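Side-chain contacts in CYCLIN domain-containing protein (Chaetomium thermophilum, PDB 6Z3U), which probably acts as the cyclin H-type regulatory subunit of the CDK-activating kinase complex, supporting the activity of its cyclin-dependent serine/threonine kinase: residues A[83-88]-A[351-356]; A[91-96]-A[130-135]; A[44-49]-A[362-367]. All blocks are in the same frame, centred on the assembly; numbering follows the deposited sequence.

Interaction 1: A[83-88]-A[351-356]; sequences PAEELL and QPIRKK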
loop_
_atom_site.group_PDB
_atom_site.type_symbol
_atom_site.label_atom_id
_atom_site.label_comp_id
_atom_site.label_asym_id
_atom_site.label_seq_id
_atom_site.Cartn_x
_atom_site.Cartn_y
_atom_site.Cartn_z
ATOM N N PRO A 83 -32.281 -8.838 3.675
ATOM C CA PRO A 83 -30.975 -8.260 4.041
ATOM C C PRO A 83 -30.220 -9.075 5.079
ATOM O O PRO A 83 -28.993 -9.198 4.989
ATOM C CB PRO A 83 -31.355 -6.869 4.570
ATOM C CG PRO A 83 -32.601 -6.516 3.828
ATOM C CD PRO A 83 -33.342 -7.814 3.613
ATOM N N ALA A 84 -30.921 -9.642 6.065
ATOM C CA ALA A 84 -30.264 -10.488 7.055
ATOM C C ALA A 84 -29.777 -11.790 6.430
ATOM O O ALA A 84 -28.663 -12.243 6.719
ATOM C CB ALA A 84 -31.217 -10.774 8.217
ATOM N N GLU A 85 -30.596 -12.404 5.571
ATOM C CA GLU A 85 -30.155 -13.600 4.862
ATOM C C GLU A 85 -29.018 -13.286 3.902
ATOM O O GLU A 85 -28.147 -14.132 3.672
ATOM C CB GLU A 85 -31.321 -14.224 4.096
ATOM C CG GLU A 85 -32.443 -14.743 4.979
ATOM C CD GLU A 85 -33.595 -15.328 4.181
ATOM O OE1 GLU A 85 -34.317 -16.191 4.727
ATOM O OE2 GLU A 85 -33.778 -14.926 3.011
ATOM N N GLU A 86 -29.012 -12.079 3.336
ATOM C CA GLU A 86 -27.899 -11.656 2.496
ATOM C C GLU A 86 -26.626 -11.551 3.323
ATOM O O GLU A 86 -25.569 -12.055 2.926
ATOM C CB GLU A 86 -28.239 -10.322 1.830
ATOM C CG GLU A 86 -27.774 -10.188 0.388
ATOM C CD GLU A 86 -28.270 -8.911 -0.265
ATOM O OE1 GLU A 86 -29.467 -8.848 -0.612
ATOM O OE2 GLU A 86 -27.464 -7.976 -0.444
ATOM N N LEU A 87 -26.715 -10.901 4.487
ATOM C CA LEU A 87 -25.562 -10.768 5.371
ATOM C C LEU A 87 -25.120 -12.113 5.930
ATOM O O LEU A 87 -23.940 -12.293 6.251
ATOM C CB LEU A 87 -25.898 -9.809 6.514
ATOM C CG LEU A 87 -24.794 -9.464 7.514
ATOM C CD1 LEU A 87 -23.553 -8.968 6.802
ATOM C CD2 LEU A 87 -25.303 -8.423 8.500
ATOM N N LEU A 88 -26.051 -13.060 6.069
ATOM C CA LEU A 88 -25.698 -14.372 6.604
ATOM C C LEU A 88 -24.793 -15.133 5.642
ATOM O O LEU A 88 -23.836 -15.787 6.070
ATOM C CB LEU A 88 -26.968 -15.171 6.903
ATOM C CG LEU A 88 -26.896 -16.204 8.032
ATOM C CD1 LEU A 88 -28.282 -16.754 8.340
ATOM C CD2 LEU A 88 -25.950 -17.337 7.685
ATOM N N GLN A 351 -28.020 -23.900 3.372
ATOM C CA GLN A 351 -28.548 -24.466 2.132
ATOM C C GLN A 351 -29.898 -23.876 1.750
ATOM O O GLN A 351 -30.081 -23.525 0.570
ATOM C CB GLN A 351 -28.616 -25.992 2.252
ATOM C CG GLN A 351 -29.050 -26.677 0.970
ATOM C CD GLN A 351 -28.150 -26.329 -0.202
ATOM O OE1 GLN A 351 -26.926 -26.432 -0.114
ATOM N NE2 GLN A 351 -28.755 -25.894 -1.303
ATOM N N PRO A 352 -30.878 -23.756 2.650
ATOM C CA PRO A 352 -32.132 -23.088 2.267
ATOM C C PRO A 352 -31.916 -21.739 1.604
ATOM O O PRO A 352 -32.623 -21.397 0.648
ATOM C CB PRO A 352 -32.878 -22.942 3.601
ATOM C CG PRO A 352 -32.223 -23.891 4.559
ATOM C CD PRO A 352 -31.001 -24.486 3.922
ATOM N N ILE A 353 -30.947 -20.960 2.087
ATOM C CA ILE A 353 -30.731 -19.625 1.541
ATOM C C ILE A 353 -30.155 -19.715 0.135
ATOM O O ILE A 353 -30.572 -18.983 -0.770
ATOM C CB ILE A 353 -29.818 -18.805 2.471
ATOM C CG1 ILE A 353 -30.254 -18.943 3.933
ATOM C CG2 ILE A 353 -29.827 -17.339 2.062
ATOM C CD1 ILE A 353 -31.718 -18.640 4.183
ATOM N N ARG A 354 -29.192 -20.616 -0.076
ATOM C CA ARG A 354 -28.620 -20.780 -1.407
ATOM C C ARG A 354 -29.678 -21.180 -2.429
ATOM O O ARG A 354 -29.594 -20.770 -3.592
ATOM C CB ARG A 354 -27.488 -21.811 -1.366
ATOM C CG ARG A 354 -26.419 -21.481 -0.328
ATOM C CD ARG A 354 -25.231 -22.442 -0.344
ATOM N NE ARG A 354 -24.521 -22.454 -1.623
ATOM C CZ ARG A 354 -24.504 -23.475 -2.480
ATOM N NH1 ARG A 354 -23.823 -23.367 -3.613
ATOM N NH2 ARG A 354 -25.146 -24.605 -2.208
ATOM N N LYS A 355 -30.682 -21.967 -2.025
ATOM C CA LYS A 355 -31.746 -22.313 -2.963
ATOM C C LYS A 355 -32.643 -21.115 -3.256
ATOM O O LYS A 355 -33.085 -20.931 -4.395
ATOM C CB LYS A 355 -32.593 -23.473 -2.438
ATOM C CG LYS A 355 -33.292 -24.225 -3.570
ATOM C CD LYS A 355 -34.324 -25.233 -3.084
ATOM C CE LYS A 355 -33.699 -26.549 -2.669
ATOM N NZ LYS A 355 -34.739 -27.494 -2.173
ATOM N N LYS A 356 -32.928 -20.294 -2.243
ATOM C CA LYS A 356 -33.703 -19.084 -2.491
ATOM C C LYS A 356 -32.940 -18.142 -3.412
ATOM O O LYS A 356 -33.537 -17.463 -4.256
ATOM C CB LYS A 356 -34.051 -18.402 -1.165
ATOM C CG LYS A 356 -35.040 -17.251 -1.299
ATOM C CD LYS A 356 -35.243 -16.508 0.020
ATOM C CE LYS A 356 -36.073 -17.317 1.007
ATOM N NZ LYS A 356 -36.502 -16.492 2.175
#
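Glu85 meets Ile353 and Lys356 where helix 83-103, in its first turns, meets helix 343-358 in this all-helical cyclin. The carboxylate receives the ammonium of Lys356 as a salt bridge, with NZ 3.3 Å from OE2 on the syn lone pair of that oxygen. A weak second bond runs from NZ to OE1, at 3.4 Å, so the charge is shared by both oxygens. Beside this pair lies the branched Ile353: its CD1 is 3.6 Å from Glu85 OE1 and packs against the acidic chain, while CG2 approaches CB of Glu85 at 4.0 Å. Glutamate suits the place because its methylenes can lie on an isoleucine while its end reaches a charge. The Lys356 chain leaves with CG anti to its backbone N and then turns about the CG-CD bond (chi3 -73°), bringing NZ to the carboxylate; the two side chains cross at about a right angle. With an alanine here, the Lys356 ammonium is likely to lose its counter-charge and a gap to open beside CD1 of Ile353. Further out, Leu81 touches both Ile353 and Lys356, and Leu88 touches Ile350 one turn along. Glu85 carries its CG beside its own backbone N (chi1 -64°), which turns the chain back toward the helix start, where OE2 also accepts the backbone N-H of Thr82.

Interaction 2: A[91-96]-A[130-135]; sequences TFYTAE and YPPQEM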
loop_
_atom_site.group_PDB
_atom_site.type_symbol
_atom_site.label_atom_id
_atom_site.label_comp_id
_atom_site.label_asym_id
_atom_site.label_seq_id
_atom_site.Cartn_x
_atom_site.Cartn_y
_atom_site.Cartn_z
ATOM N N THR A 91 -21.255 -13.773 5.766
ATOM C CA THR A 91 -20.516 -14.278 6.917
ATOM C C THR A 91 -20.078 -15.719 6.694
ATOM O O THR A 91 -18.953 -16.094 7.046
ATOM C CB THR A 91 -21.377 -14.166 8.176
ATOM O OG1 THR A 91 -21.877 -12.828 8.292
ATOM C CG2 THR A 91 -20.569 -14.504 9.417
ATOM N N PHE A 92 -20.951 -16.540 6.109
ATOM C CA PHE A 92 -20.601 -17.933 5.853
ATOM C C PHE A 92 -19.433 -18.031 4.879
ATOM O O PHE A 92 -18.487 -18.795 5.099
ATOM C CB PHE A 92 -21.823 -18.685 5.318
ATOM C CG PHE A 92 -21.508 -20.047 4.767
ATOM C CD1 PHE A 92 -21.297 -21.123 5.614
ATOM C CD2 PHE A 92 -21.437 -20.256 3.399
ATOM C CE1 PHE A 92 -21.009 -22.378 5.108
ATOM C CE2 PHE A 92 -21.150 -21.508 2.889
ATOM C CZ PHE A 92 -20.937 -22.571 3.744
ATOM N N TYR A 93 -19.478 -17.254 3.795
ATOM C CA TYR A 93 -18.431 -17.320 2.786
ATOM C C TYR A 93 -17.167 -16.581 3.204
ATOM O O TYR A 93 -16.091 -16.877 2.671
ATOM C CB TYR A 93 -18.952 -16.766 1.457
ATOM C CG TYR A 93 -19.873 -17.731 0.740
ATOM C CD1 TYR A 93 -19.387 -18.922 0.216
ATOM C CD2 TYR A 93 -21.228 -17.457 0.595
ATOM C CE1 TYR A 93 -20.223 -19.813 -0.433
ATOM C CE2 TYR A 93 -22.073 -18.343 -0.054
ATOM C CZ TYR A 93 -21.562 -19.519 -0.566
ATOM O OH TYR A 93 -22.387 -20.410 -1.217
ATOM N N THR A 94 -17.264 -15.632 4.136
ATOM C CA THR A 94 -16.054 -15.043 4.703
ATOM C C THR A 94 -15.286 -16.071 5.526
ATOM O O THR A 94 -14.050 -16.072 5.534
ATOM C CB THR A 94 -16.405 -13.826 5.562
ATOM O OG1 THR A 94 -17.175 -12.897 4.791
ATOM C CG2 THR A 94 -15.142 -13.135 6.058
ATOM N N ALA A 95 -16.003 -16.947 6.234
ATOM C CA ALA A 95 -15.339 -18.018 6.970
ATOM C C ALA A 95 -14.747 -19.046 6.016
ATOM O O ALA A 95 -13.649 -19.561 6.255
ATOM C CB ALA A 95 -16.323 -18.680 7.933
ATOM N N GLU A 96 -15.462 -19.361 4.933
ATOM C CA GLU A 96 -14.922 -20.279 3.935
ATOM C C GLU A 96 -13.702 -19.676 3.254
ATOM O O GLU A 96 -12.737 -20.386 2.948
ATOM C CB GLU A 96 -15.999 -20.627 2.907
ATOM C CG GLU A 96 -15.589 -21.709 1.915
ATOM C CD GLU A 96 -16.744 -22.176 1.049
ATOM O OE1 GLU A 96 -17.134 -21.436 0.121
ATOM O OE2 GLU A 96 -17.266 -23.283 1.298
ATOM N N TYR A 130 -23.856 -10.554 -7.903
ATOM C CA TYR A 130 -22.631 -11.241 -8.290
ATOM C C TYR A 130 -22.410 -12.461 -7.406
ATOM O O TYR A 130 -22.722 -12.428 -6.209
ATOM C CB TYR A 130 -21.424 -10.297 -8.198
ATOM C CG TYR A 130 -21.554 -9.058 -9.058
ATOM C CD1 TYR A 130 -21.512 -9.142 -10.444
ATOM C CD2 TYR A 130 -21.718 -7.802 -8.484
ATOM C CE1 TYR A 130 -21.627 -8.011 -11.236
ATOM C CE2 TYR A 130 -21.837 -6.665 -9.268
ATOM C CZ TYR A 130 -21.791 -6.775 -10.643
ATOM O OH TYR A 130 -21.909 -5.645 -11.426
ATOM N N PRO A 131 -21.858 -13.542 -7.957
ATOM C CA PRO A 131 -21.824 -14.822 -7.228
ATOM C C PRO A 131 -20.790 -14.819 -6.120
ATOM O O PRO A 131 -19.586 -14.698 -6.384
ATOM C CB PRO A 131 -21.457 -15.839 -8.321
ATOM C CG PRO A 131 -20.725 -15.053 -9.349
ATOM C CD PRO A 131 -21.231 -13.636 -9.288
ATOM N N PRO A 132 -21.212 -14.989 -4.861
ATOM C CA PRO A 132 -20.225 -15.025 -3.768
ATOM C C PRO A 132 -19.285 -16.214 -3.839
ATOM O O PRO A 132 -18.162 -16.129 -3.329
ATOM C CB PRO A 132 -21.097 -15.072 -2.504
ATOM C CG PRO A 132 -22.399 -15.626 -2.956
ATOM C CD PRO A 132 -22.592 -15.137 -4.362
ATOM N N GLN A 133 -19.709 -17.326 -4.442
ATOM C CA GLN A 133 -18.823 -18.475 -4.567
ATOM C C GLN A 133 -17.590 -18.128 -5.390
ATOM O O GLN A 133 -16.501 -18.653 -5.135
ATOM C CB GLN A 133 -19.573 -19.646 -5.204
ATOM C CG GLN A 133 -18.850 -20.977 -5.111
ATOM C CD GLN A 133 -19.054 -21.650 -3.767
ATOM O OE1 GLN A 133 -20.187 -21.828 -3.316
ATOM N NE2 GLN A 133 -17.957 -22.020 -3.116
ATOM N N GLU A 134 -17.742 -17.245 -6.378
ATOM C CA GLU A 134 -16.639 -16.827 -7.234
ATOM C C GLU A 134 -15.869 -15.652 -6.639
ATOM O O GLU A 134 -14.634 -15.669 -6.609
ATOM C CB GLU A 134 -17.167 -16.461 -8.625
ATOM C CG GLU A 134 -17.860 -17.607 -9.355
ATOM C CD GLU A 134 -16.924 -18.766 -9.647
ATOM O OE1 GLU A 134 -16.862 -19.704 -8.822
ATOM O OE2 GLU A 134 -16.236 -18.729 -10.690
ATOM N N MET A 135 -16.580 -14.622 -6.172
ATOM C CA MET A 135 -15.911 -13.481 -5.560
ATOM C C MET A 135 -15.028 -13.896 -4.391
ATOM O O MET A 135 -14.086 -13.173 -4.051
ATOM C CB MET A 135 -16.943 -12.456 -5.086
ATOM C CG MET A 135 -17.748 -11.799 -6.202
ATOM S SD MET A 135 -16.750 -10.860 -7.379
ATOM C CE MET A 135 -16.491 -12.092 -8.650
#
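The ring of Tyr93 stands almost perpendicular to the side-chain amide of Gln133, their planes 89° apart. One face of the ring is taken by its chain neighbour Phe92, whose CD2 sits 3.8 Å above the plane over the centre. At the edge, in the ring plane, lies Glu96 OE1 from the next turn of the same helix. Across the contact the approaches are slanted: Pro132 brings CB to 3.9 Å from Tyr93 CD2, an apolar touch, and Gln133 brings its amide oxygen to the hydroxyl end. That oxygen accepts a weak hydrogen bond, with Tyr93 OH 3.4 Å from Gln133 OE1. The stronger polar partner of the hydroxyl of this buried tyrosine is Arg354, so a tyrosine fits here by offering an apolar ring to proline and an oxygen to an arginine. Gln133 reaches the ring because its chain, with CG anti to the backbone N, bends sharply at the next bond (chi2 82°). Its other amide atom, NE2, lies 3.4 Å from Glu96 OE1, with carboxylate and amide planes turned 49° apart. Proline suits the first turn of helix 132-146, where its missing N-H costs no backbone bond; Pro131 is the N-cap, and its carbonyl accepts from Met135 N. The contact thus joins helix 83-103 to the start of helix 132-146, with helix 108-124 packing against both through Phe118 on Tyr93 and Tyr122 on Pro132, and helix 343-358 reaching in through Arg354.

Interaction 3: A[44-49]-A[362-367]; sequences TERLLS and DPDRWN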
loop_
_atom_site.group_PDB
_atom_site.type_symbol
_atom_site.label_atom_id
_atom_site.label_comp_id
_atom_site.label_asym_id
_atom_site.label_seq_id
_atom_site.Cartn_x
_atom_site.Cartn_y
_atom_site.Cartn_z
ATOM N N THR A 44 -36.078 -7.217 -10.534
ATOM C CA THR A 44 -37.506 -7.307 -10.815
ATOM C C THR A 44 -37.841 -6.675 -12.161
ATOM O O THR A 44 -38.584 -7.250 -12.963
ATOM C CB THR A 44 -38.300 -6.635 -9.691
ATOM O OG1 THR A 44 -38.150 -7.385 -8.479
ATOM C CG2 THR A 44 -39.774 -6.543 -10.047
ATOM N N GLU A 45 -37.301 -5.483 -12.424
ATOM C CA GLU A 45 -37.553 -4.818 -13.698
ATOM C C GLU A 45 -37.102 -5.676 -14.875
ATOM O O GLU A 45 -37.812 -5.784 -15.883
ATOM C CB GLU A 45 -36.839 -3.465 -13.719
ATOM C CG GLU A 45 -37.045 -2.655 -14.990
ATOM C CD GLU A 45 -36.398 -1.281 -14.921
ATOM O OE1 GLU A 45 -35.708 -0.994 -13.920
ATOM O OE2 GLU A 45 -36.581 -0.487 -15.870
ATOM N N ARG A 46 -35.928 -6.301 -14.762
ATOM C CA ARG A 46 -35.406 -7.115 -15.856
ATOM C C ARG A 46 -36.295 -8.322 -16.129
ATOM O O ARG A 46 -36.525 -8.682 -17.289
ATOM C CB ARG A 46 -33.976 -7.559 -15.536
ATOM C CG ARG A 46 -33.437 -8.693 -16.408
ATOM C CD ARG A 46 -33.265 -8.239 -17.847
ATOM N NE ARG A 46 -32.934 -9.343 -18.743
ATOM C CZ ARG A 46 -32.329 -9.202 -19.922
ATOM N NH1 ARG A 46 -32.071 -10.268 -20.666
ATOM N NH2 ARG A 46 -31.980 -7.999 -20.359
ATOM N N LEU A 47 -36.799 -8.964 -15.073
ATOM C CA LEU A 47 -37.535 -10.213 -15.244
ATOM C C LEU A 47 -38.771 -10.026 -16.118
ATOM O O LEU A 47 -39.111 -10.908 -16.915
ATOM C CB LEU A 47 -37.927 -10.781 -13.880
ATOM C CG LEU A 47 -36.807 -11.455 -13.081
ATOM C CD1 LEU A 47 -37.314 -11.875 -11.706
ATOM C CD2 LEU A 47 -36.226 -12.649 -13.829
ATOM N N LEU A 48 -39.461 -8.892 -15.980
ATOM C CA LEU A 48 -40.689 -8.687 -16.744
ATOM C C LEU A 48 -40.445 -8.785 -18.246
ATOM O O LEU A 48 -41.348 -9.177 -18.995
ATOM C CB LEU A 48 -41.322 -7.337 -16.400
ATOM C CG LEU A 48 -41.877 -7.092 -14.991
ATOM C CD1 LEU A 48 -41.442 -8.134 -13.966
ATOM C CD2 LEU A 48 -41.500 -5.690 -14.523
ATOM N N SER A 49 -39.245 -8.447 -18.705
ATOM C CA SER A 49 -38.938 -8.509 -20.129
ATOM C C SER A 49 -38.251 -9.824 -20.480
ATOM O O SER A 49 -38.909 -10.796 -20.852
ATOM C CB SER A 49 -38.054 -7.330 -20.531
ATOM O OG SER A 49 -38.634 -6.106 -20.115
ATOM N N ASP A 362 -29.483 -12.410 -10.461
ATOM C CA ASP A 362 -29.398 -11.657 -11.709
ATOM C C ASP A 362 -29.001 -12.595 -12.842
ATOM O O ASP A 362 -27.971 -13.273 -12.736
ATOM C CB ASP A 362 -28.381 -10.529 -11.566
ATOM C CG ASP A 362 -28.460 -9.520 -12.694
ATOM O OD1 ASP A 362 -28.599 -9.937 -13.863
ATOM O OD2 ASP A 362 -28.377 -8.306 -12.410
ATOM N N PRO A 363 -29.772 -12.674 -13.931
ATOM C CA PRO A 363 -29.434 -13.647 -14.983
ATOM C C PRO A 363 -28.241 -13.252 -15.838
ATOM O O PRO A 363 -27.563 -14.140 -16.370
ATOM C CB PRO A 363 -30.720 -13.719 -15.818
ATOM C CG PRO A 363 -31.374 -12.402 -15.610
ATOM C CD PRO A 363 -31.041 -11.978 -14.207
ATOM N N ASP A 364 -27.964 -11.957 -16.001
ATOM C CA ASP A 364 -26.904 -11.516 -16.901
ATOM C C ASP A 364 -25.550 -11.397 -16.212
ATOM O O ASP A 364 -24.516 -11.668 -16.832
ATOM C CB ASP A 364 -27.275 -10.172 -17.525
ATOM C CG ASP A 364 -28.661 -10.175 -18.115
ATOM O OD1 ASP A 364 -28.941 -11.042 -18.968
ATOM O OD2 ASP A 364 -29.474 -9.313 -17.724
ATOM N N ARG A 365 -25.529 -10.982 -14.948
ATOM C CA ARG A 365 -24.278 -10.724 -14.253
ATOM C C ARG A 365 -23.735 -11.926 -13.489
ATOM O O ARG A 365 -22.572 -11.895 -13.075
ATOM C CB ARG A 365 -24.437 -9.559 -13.268
ATOM C CG ARG A 365 -24.677 -8.196 -13.895
ATOM C CD ARG A 365 -24.769 -7.136 -12.800
ATOM N NE ARG A 365 -24.266 -5.830 -13.225
ATOM C CZ ARG A 365 -24.998 -4.856 -13.754
ATOM N NH1 ARG A 365 -24.415 -3.714 -14.094
ATOM N NH2 ARG A 365 -26.301 -5.014 -13.947
ATOM N N TRP A 366 -24.527 -12.980 -13.292
ATOM C CA TRP A 366 -24.049 -14.093 -12.478
ATOM C C TRP A 366 -22.857 -14.777 -13.136
ATOM O O TRP A 366 -21.914 -15.193 -12.451
ATOM C CB TRP A 366 -25.179 -15.091 -12.238
ATOM C CG TRP A 366 -24.983 -15.935 -11.014
ATOM C CD1 TRP A 366 -24.555 -17.229 -10.965
ATOM C CD2 TRP A 366 -25.220 -15.538 -9.656
ATOM N NE1 TRP A 366 -24.514 -17.664 -9.661
ATOM C CE2 TRP A 366 -24.919 -16.645 -8.839
ATOM C CE3 TRP A 366 -25.663 -14.356 -9.055
ATOM C CZ2 TRP A 366 -25.037 -16.602 -7.450
ATOM C CZ3 TRP A 366 -25.785 -14.316 -7.676
ATOM C CH2 TRP A 366 -25.472 -15.433 -6.890
ATOM N N ASN A 367 -22.876 -14.904 -14.461
ATOM C CA ASN A 367 -21.774 -15.519 -15.200
ATOM C C ASN A 367 -20.737 -14.437 -15.477
ATOM O O ASN A 367 -20.893 -13.628 -16.395
ATOM C CB ASN A 367 -22.271 -16.159 -16.489
ATOM C CG ASN A 367 -21.218 -17.022 -17.153
ATOM O OD1 ASN A 367 -20.022 -16.768 -17.028
ATOM N ND2 ASN A 367 -21.658 -18.051 -17.861
#
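Arg46, on a late turn of helix 25-48, reaches over to Pro363 and Asp364 in a stretch where 363-366 have helical backbone angles but lack regular helical bonds; the backbones stay well apart, the nearest CA atoms being those of Arg46 and Asp362 at 8.6 Å. The long side chain spans that distance. Its CG is anti to the backbone N, and a bend at the next bond (chi2 67°) lays the chain beside the proline, with Arg46 CG 4.3 Å from Pro363 CG. The guanidinium then meets the carboxylate of Asp364 from the opposite direction. Here the flat groups do not pair edge to edge. Asp364 OD2 hovers 3.5 Å above the guanidinium plane, over its centre, and the two planes are 84° apart. The pair counts as a long salt bridge, Arg46 NE to Asp364 OD2 at 3.6 Å, held by charge attraction alone, since no N-H points at the oxygen. Such a loose pairing is in keeping with the exposed position of the arginine on the surface of this helical cyclin.

The loop begins with an Asx turn. Buried Asp362 turns OD1 to the backbone N of Asp364, 3.0 Å away, meeting it on the anti side of the carboxylate, and the same oxygen takes a weak bond from Arg365 N at 3.4 Å. Aspartate suits this position because its short side chain can reach main-chain N-H groups just ahead, while the ring of Pro363 restricts the backbone between them. Asp362 is also bonded through its backbone to Met128. Arg365, next along, forms a salt bridge with Glu82 of the neighbouring kinase chain, and Asn367 caps the start of helix 368-380 by accepting from Glu370 N with its OD1.

The segments are ordered along the chain so that interaction 3 joins the outermost pair, interaction 1 lies within it, and interaction 2 is innermost. Interactions 1 and 2 share helix 83-103, their centres about 12 Å apart, and Arg354 of helix 343-358 links the two, its NE 3.0 Å from Tyr93 OH, a probable hydrogen bond. Interaction 3 lies farther out, about 19 Å from interaction 1 and 21 Å from interaction 2, centre to centre. It still touches interaction 2: Tyr130 OH lies 3.0 Å from Arg365 NE, a probable hydrogen bond, and Trp366 packs on Pro131 and Pro132. Parts late in the chain thus pack on helices from its first half, with 362-367 extending to the kinase.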